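PDB 5IKJ: cryptic loci regulator 2 from Schizosaccharomyces pombe 972h-, which promotes transcriptional silencing at heterochromatic loci, acting upstream of histone deacetylases within the SHREC repressor complex and being required for proper nucleosome positioning there. Local coordinates for residues A[259-264]-A[288-293]; A[298-303]-A[529-534]. One frame throughout, in Å; residues are numbered along the deposited sequence.

Interaction 1: residues A[259-264]-A[288-293]; sequences AIIVAR and YQYHCK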
loop_
_atom_site.group_PDB
_atom_site.type_symbol
_atom_site.label_atom_id
_atom_site.label_comp_id
_atom_site.label_asym_id
_atom_site.label_seq_id
_atom_site.Cartn_x
_atom_site.Cartn_y
_atom_site.Cartn_z
ATOM N N ALA A 259 21.986 6.586 7.139
ATOM C CA ALA A 259 21.418 6.477 5.805
ATOM C C ALA A 259 19.902 6.546 5.889
ATOM O O ALA A 259 19.307 6.414 6.962
ATOM C CB ALA A 259 21.856 5.178 5.122
ATOM N N ILE A 260 19.281 6.758 4.730
ATOM C CA ILE A 260 17.832 6.734 4.592
ATOM C C ILE A 260 17.485 5.776 3.463
ATOM O O ILE A 260 18.111 5.808 2.398
ATOM C CB ILE A 260 17.250 8.134 4.314
ATOM C CG1 ILE A 260 15.721 8.069 4.260
ATOM C CG2 ILE A 260 17.801 8.706 3.011
ATOM C CD1 ILE A 260 15.047 9.389 4.552
ATOM N N ILE A 261 16.499 4.915 3.700
ATOM C CA ILE A 261 16.035 4.012 2.655
ATOM C C ILE A 261 15.337 4.839 1.580
ATOM O O ILE A 261 14.341 5.515 1.849
ATOM C CB ILE A 261 15.096 2.941 3.228
ATOM C CG1 ILE A 261 15.728 2.233 4.433
ATOM C CG2 ILE A 261 14.714 1.924 2.146
ATOM C CD1 ILE A 261 16.920 1.343 4.104
ATOM N N VAL A 262 15.879 4.812 0.364
ATOM C CA VAL A 262 15.273 5.486 -0.779
ATOM C C VAL A 262 14.451 4.535 -1.647
ATOM O O VAL A 262 13.438 4.939 -2.214
ATOM C CB VAL A 262 16.369 6.178 -1.612
ATOM C CG1 VAL A 262 15.749 6.909 -2.796
ATOM C CG2 VAL A 262 17.179 7.125 -0.743
ATOM N N ALA A 263 14.875 3.285 -1.788
ATOM C CA ALA A 263 14.236 2.341 -2.696
ATOM C C ALA A 263 14.558 0.942 -2.200
ATOM O O ALA A 263 15.404 0.751 -1.325
ATOM C CB ALA A 263 14.709 2.542 -4.144
ATOM N N ARG A 264 13.862 -0.033 -2.766
ATOM C CA ARG A 264 14.051 -1.427 -2.401
ATOM C C ARG A 264 13.350 -2.261 -3.457
ATOM O O ARG A 264 12.408 -1.793 -4.101
ATOM C CB ARG A 264 13.486 -1.737 -1.006
ATOM C CG ARG A 264 11.971 -1.790 -0.975
ATOM C CD ARG A 264 11.413 -1.674 0.427
ATOM N NE ARG A 264 9.955 -1.731 0.413
ATOM C CZ ARG A 264 9.189 -1.684 1.498
ATOM N NH1 ARG A 264 9.736 -1.582 2.700
ATOM N NH2 ARG A 264 7.872 -1.740 1.380
ATOM N N TYR A 288 14.376 -8.166 0.519
ATOM C CA TYR A 288 14.676 -6.953 -0.225
ATOM C C TYR A 288 16.173 -6.748 -0.403
ATOM O O TYR A 288 16.978 -7.104 0.464
ATOM C CB TYR A 288 14.112 -5.717 0.492
ATOM C CG TYR A 288 12.611 -5.558 0.424
ATOM C CD1 TYR A 288 11.942 -5.585 -0.792
ATOM C CD2 TYR A 288 11.866 -5.367 1.578
ATOM C CE1 TYR A 288 10.570 -5.432 -0.853
ATOM C CE2 TYR A 288 10.498 -5.214 1.529
ATOM C CZ TYR A 288 9.853 -5.246 0.312
ATOM O OH TYR A 288 8.487 -5.093 0.264
ATOM N N GLN A 289 16.532 -6.166 -1.544
ATOM C CA GLN A 289 17.726 -5.343 -1.639
ATOM C C GLN A 289 17.338 -3.926 -1.249
ATOM O O GLN A 289 16.292 -3.426 -1.668
ATOM C CB GLN A 289 18.312 -5.327 -3.053
ATOM C CG GLN A 289 18.461 -6.669 -3.737
ATOM C CD GLN A 289 19.136 -6.537 -5.093
ATOM O OE1 GLN A 289 18.522 -6.775 -6.134
ATOM N NE2 GLN A 289 20.406 -6.146 -5.085
ATOM N N TYR A 290 18.175 -3.282 -0.444
ATOM C CA TYR A 290 17.947 -1.902 -0.046
ATOM C C TYR A 290 18.958 -0.994 -0.734
ATOM O O TYR A 290 20.132 -1.349 -0.878
ATOM C CB TYR A 290 18.036 -1.738 1.473
ATOM C CG TYR A 290 17.046 -2.597 2.225
ATOM C CD1 TYR A 290 15.699 -2.263 2.268
ATOM C CD2 TYR A 290 17.460 -3.742 2.890
ATOM C CE1 TYR A 290 14.791 -3.049 2.954
ATOM C CE2 TYR A 290 16.562 -4.533 3.578
ATOM C CZ TYR A 290 15.228 -4.182 3.607
ATOM O OH TYR A 290 14.334 -4.969 4.292
ATOM N N HIS A 291 18.486 0.173 -1.163
ATOM C CA HIS A 291 19.314 1.172 -1.825
ATOM C C HIS A 291 19.147 2.476 -1.067
ATOM O O HIS A 291 18.035 3.008 -0.980
ATOM C CB HIS A 291 18.913 1.326 -3.291
ATOM C CG HIS A 291 18.589 0.026 -3.956
ATOM N ND1 HIS A 291 19.560 -0.851 -4.389
ATOM C CD2 HIS A 291 17.401 -0.556 -4.243
ATOM C CE1 HIS A 291 18.984 -1.913 -4.924
ATOM N NE2 HIS A 291 17.674 -1.759 -4.849
ATOM N N CYS A 292 20.241 2.983 -0.515
ATOM C CA CYS A 292 20.179 4.016 0.502
ATOM C C CYS A 292 20.882 5.285 0.041
ATOM O O CYS A 292 21.551 5.325 -0.995
ATOM C CB CYS A 292 20.803 3.517 1.809
ATOM S SG CYS A 292 20.179 1.909 2.327
ATOM N N LYS A 293 20.702 6.331 0.845
ATOM C CA LYS A 293 21.336 7.627 0.645
ATOM C C LYS A 293 21.927 8.052 1.979
ATOM O O LYS A 293 21.188 8.237 2.951
ATOM C CB LYS A 293 20.319 8.663 0.145
ATOM C CG LYS A 293 20.755 10.126 0.263
ATOM C CD LYS A 293 21.932 10.449 -0.641
ATOM C CE LYS A 293 22.194 11.949 -0.687
ATOM N NZ LYS A 293 22.376 12.535 0.670
#

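Interaction 2: residues A[298-303]-A[529-534]; sequences SRYYFD and DDDFYE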
loop_
_atom_site.group_PDB
_atom_site.type_symbol
_atom_site.label_atom_id
_atom_site.label_comp_id
_atom_site.label_asym_id
_atom_site.label_seq_id
_atom_site.Cartn_x
_atom_site.Cartn_y
_atom_site.Cartn_z
ATOM N N SER A 298 26.730 13.025 -0.005
ATOM C CA SER A 298 26.127 12.805 -1.311
ATOM C C SER A 298 26.267 11.360 -1.772
ATOM O O SER A 298 25.958 11.056 -2.929
ATOM C CB SER A 298 26.753 13.742 -2.346
ATOM O OG SER A 298 28.115 13.420 -2.573
ATOM N N ARG A 299 26.712 10.466 -0.894
ATOM C CA ARG A 299 27.041 9.103 -1.289
ATOM C C ARG A 299 25.789 8.242 -1.391
ATOM O O ARG A 299 24.941 8.250 -0.493
ATOM C CB ARG A 299 28.018 8.483 -0.289
ATOM C CG ARG A 299 29.471 8.857 -0.522
ATOM C CD ARG A 299 29.988 8.272 -1.827
ATOM N NE ARG A 299 30.622 9.281 -2.669
ATOM C CZ ARG A 299 30.985 9.085 -3.933
ATOM N NH1 ARG A 299 30.772 7.913 -4.517
ATOM N NH2 ARG A 299 31.557 10.065 -4.617
ATOM N N TYR A 300 25.678 7.504 -2.491
ATOM C CA TYR A 300 24.684 6.455 -2.630
ATOM C C TYR A 300 25.309 5.123 -2.232
ATOM O O TYR A 300 26.512 4.906 -2.406
ATOM C CB TYR A 300 24.165 6.366 -4.068
ATOM C CG TYR A 300 23.666 7.663 -4.674
ATOM C CD1 TYR A 300 23.396 8.777 -3.887
ATOM C CD2 TYR A 300 23.458 7.765 -6.044
ATOM C CE1 TYR A 300 22.937 9.956 -4.452
ATOM C CE2 TYR A 300 22.999 8.935 -6.615
ATOM C CZ TYR A 300 22.740 10.028 -5.816
ATOM O OH TYR A 300 22.284 11.195 -6.386
ATOM N N TYR A 301 24.482 4.227 -1.695
ATOM C CA TYR A 301 24.925 2.873 -1.358
ATOM C C TYR A 301 23.835 1.909 -1.813
ATOM O O TYR A 301 22.781 1.806 -1.180
ATOM C CB TYR A 301 25.222 2.732 0.131
ATOM C CG TYR A 301 26.542 3.348 0.541
ATOM C CD1 TYR A 301 27.741 2.869 0.028
ATOM C CD2 TYR A 301 26.590 4.402 1.444
ATOM C CE1 TYR A 301 28.950 3.424 0.396
ATOM C CE2 TYR A 301 27.797 4.965 1.819
ATOM C CZ TYR A 301 28.972 4.471 1.292
ATOM O OH TYR A 301 30.176 5.025 1.661
ATOM N N PHE A 302 24.094 1.211 -2.913
ATOM C CA PHE A 302 23.126 0.306 -3.507
ATOM C C PHE A 302 23.360 -1.126 -3.037
ATOM O O PHE A 302 24.428 -1.477 -2.531
ATOM C CB PHE A 302 23.204 0.369 -5.032
ATOM C CG PHE A 302 23.044 1.752 -5.593
ATOM C CD1 PHE A 302 24.123 2.620 -5.652
ATOM C CD2 PHE A 302 21.817 2.182 -6.070
ATOM C CE1 PHE A 302 23.980 3.891 -6.170
ATOM C CE2 PHE A 302 21.668 3.455 -6.590
ATOM C CZ PHE A 302 22.751 4.310 -6.639
ATOM N N ASP A 303 22.333 -1.957 -3.215
ATOM C CA ASP A 303 22.417 -3.392 -2.953
ATOM C C ASP A 303 22.862 -3.663 -1.514
ATOM O O ASP A 303 23.858 -4.341 -1.256
ATOM C CB ASP A 303 23.357 -4.069 -3.957
ATOM C CG ASP A 303 23.445 -5.570 -3.757
ATOM O OD1 ASP A 303 22.422 -6.184 -3.387
ATOM O OD2 ASP A 303 24.539 -6.133 -3.965
ATOM N N ASP A 529 19.437 12.565 -6.295
ATOM C CA ASP A 529 19.257 13.159 -7.610
ATOM C C ASP A 529 18.860 12.079 -8.612
ATOM O O ASP A 529 18.928 10.880 -8.331
ATOM C CB ASP A 529 20.536 13.873 -8.059
ATOM C CG ASP A 529 20.971 14.955 -7.090
ATOM O OD1 ASP A 529 20.690 14.820 -5.880
ATOM O OD2 ASP A 529 21.596 15.939 -7.537
ATOM N N ASP A 530 18.442 12.519 -9.800
ATOM C CA ASP A 530 17.914 11.586 -10.792
ATOM C C ASP A 530 18.923 10.521 -11.199
ATOM O O ASP A 530 18.519 9.456 -11.678
ATOM C CB ASP A 530 17.438 12.347 -12.032
ATOM C CG ASP A 530 16.017 12.863 -11.894
ATOM O OD1 ASP A 530 15.235 12.268 -11.122
ATOM O OD2 ASP A 530 15.678 13.860 -12.565
ATOM N N ASP A 531 20.224 10.776 -11.031
ATOM C CA ASP A 531 21.217 9.769 -11.388
ATOM C C ASP A 531 21.077 8.521 -10.525
ATOM O O ASP A 531 21.360 7.410 -10.991
ATOM C CB ASP A 531 22.625 10.348 -11.254
ATOM C CG ASP A 531 22.917 10.840 -9.854
ATOM O OD1 ASP A 531 21.960 11.222 -9.151
ATOM O OD2 ASP A 531 24.101 10.842 -9.454
ATOM N N PHE A 532 20.653 8.688 -9.270
ATOM C CA PHE A 532 20.405 7.560 -8.377
ATOM C C PHE A 532 19.665 6.433 -9.083
ATOM O O PHE A 532 20.054 5.263 -8.996
ATOM C CB PHE A 532 19.604 8.047 -7.168
ATOM C CG PHE A 532 19.382 6.997 -6.115
ATOM C CD1 PHE A 532 18.287 6.151 -6.177
ATOM C CD2 PHE A 532 20.261 6.871 -5.051
ATOM C CE1 PHE A 532 18.079 5.192 -5.204
ATOM C CE2 PHE A 532 20.057 5.915 -4.076
ATOM C CZ PHE A 532 18.965 5.075 -4.152
ATOM N N TYR A 533 18.590 6.773 -9.792
ATOM C CA TYR A 533 17.743 5.764 -10.410
ATOM C C TYR A 533 18.337 5.209 -11.697
ATOM O O TYR A 533 17.992 4.088 -12.088
ATOM C CB TYR A 533 16.355 6.357 -10.656
ATOM C CG TYR A 533 15.713 6.834 -9.377
ATOM C CD1 TYR A 533 14.995 5.960 -8.571
ATOM C CD2 TYR A 533 15.852 8.149 -8.956
ATOM C CE1 TYR A 533 14.419 6.387 -7.391
ATOM C CE2 TYR A 533 15.280 8.586 -7.778
ATOM C CZ TYR A 533 14.565 7.699 -6.998
ATOM O OH TYR A 533 13.992 8.131 -5.826
ATOM N N GLU A 534 19.309 5.916 -12.262
ATOM C CA GLU A 534 20.037 5.417 -13.410
ATOM C C GLU A 534 20.953 4.330 -12.840
ATOM O O GLU A 534 20.930 3.196 -13.294
ATOM C CB GLU A 534 20.842 6.524 -14.083
ATOM C CG GLU A 534 21.749 6.028 -15.195
ATOM C CD GLU A 534 21.999 7.068 -16.267
ATOM O OE1 GLU A 534 21.918 8.275 -15.968
ATOM O OE2 GLU A 534 22.281 6.673 -17.414
#

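Interaction 1: residues A[259-264]-A[288-293]
Tyr288 lays the face of its ring against the extended side chain of Arg264. Arg264 CD stands 3.7 Å from the ring centroid, almost on the ring normal, a CH-pi contact, and the guanidinium continues over the hydroxyl end with its plane only 9° from that of the ring. With chi1 at 74°, Arg264 CG sits between the backbone N and the carbonyl carbon, which lifts the chain over the tyrosine; beyond the ring, NH2 forms a salt bridge with Asp234 and NH1 is hydrogen-bonded to Tyr242 O, whose residue also donates its N to the Tyr290 hydroxyl. Gln289 contributes its carbonyl, whose O receives a CA-H...O contact from Arg264 CA at 3.1 Å. Tyr290 pairs with Arg264 at a non-hydrogen-bonded position, its CD1 4.0 Å from Arg264 CB.

At His291 the antiparallel ladder between strands 255-266 and 288-294, neighbours in a five-stranded sheet, is interrupted by a classic beta bulge: the His291 carbonyl O accepts from both Val262 N (3.1 Å) and Ala263 N (3.3 Å), each donor in the carbonyl plane, and the register shifts by one residue. His291 N returns a straighter bond to Ala263 O, with an N-H...O angle of 164°. The His291 imidazole is hydrogen-bonded through NE2 to Asn265 OD1 and through ND1 to Asp303 N.

Cys292, opposite Ile261, packs SG 3.8 Å from Ile261 CD1 and its CB against Ala259 CB. Lys293 exchanges two backbone bonds with Ile260, and its CB lies against Val262 CG2 at 3.6 Å before the bent chain carries NZ to Asn297 O and Asn526 O.

Interaction 2: residues A[298-303]-A[529-534]
Segments 298-303 and 529-534 approach most closely at Tyr300 and Phe532, whose CA atoms are 7.2 Å apart, so side chains fill the gap. Tyr300 reaches across it, and its hydroxyl takes part in two bonds: it donates to Asp531 OD1 at 2.8 Å, on the syn side of the carboxylate, and accepts from Asp529 N at 3.2 Å. Asp531 chi1, 59°, turns the carboxylate back over its own backbone, where OD1 also receives a weak bond from Phe532 N. One hydroxyl thus ties the backbone of Asp529 to the carboxylate of Asp531.

Phe532 makes an edge-to-face pair with Tyr300, presenting its edge to the tyrosine face; the planes are 68° apart and Phe532 CD2 lies 3.5 Å from Tyr300 CD2. Phe302 completes the aromatic cluster, placing CE2 over the centre of the Phe532 ring, while the same CE2 comes within 3.4 Å of Phe532 O.

Farther along helix 531-540, Phe302 also touches Tyr535, Leu536 and Glu539. Phe532 continues past this edge strand of the sheet to His291 on strand 288-294 and Val262 on strand 255-266, so the helix packs across three neighbouring strands.

Overall arrangement
The centres of interactions 1 and 2 are about 9 Å apart, and both reach the same antiparallel sheet, in which strand 288-294 lies between strands 255-266 and 300-304. Cys292 N reaches Tyr301 O at 2.9 Å, a probable hydrogen bond joining the inner pair to the edge strand, and Gln289 NE2 meets Asp303 OD1 at 2.6 Å, another probable one. Segment 529-534 returns from more than 200 residues later in the chain to pack on this sheet: Phe532 CE2 lies 3.5 Å from Cys292 O, and Tyr533 OH is 3.7 Å from Val262 CG1, on a residue of the bulge. Neither contact includes a zinc ligand; His189, Cys204, Cys206 and Cys209 bind that metal.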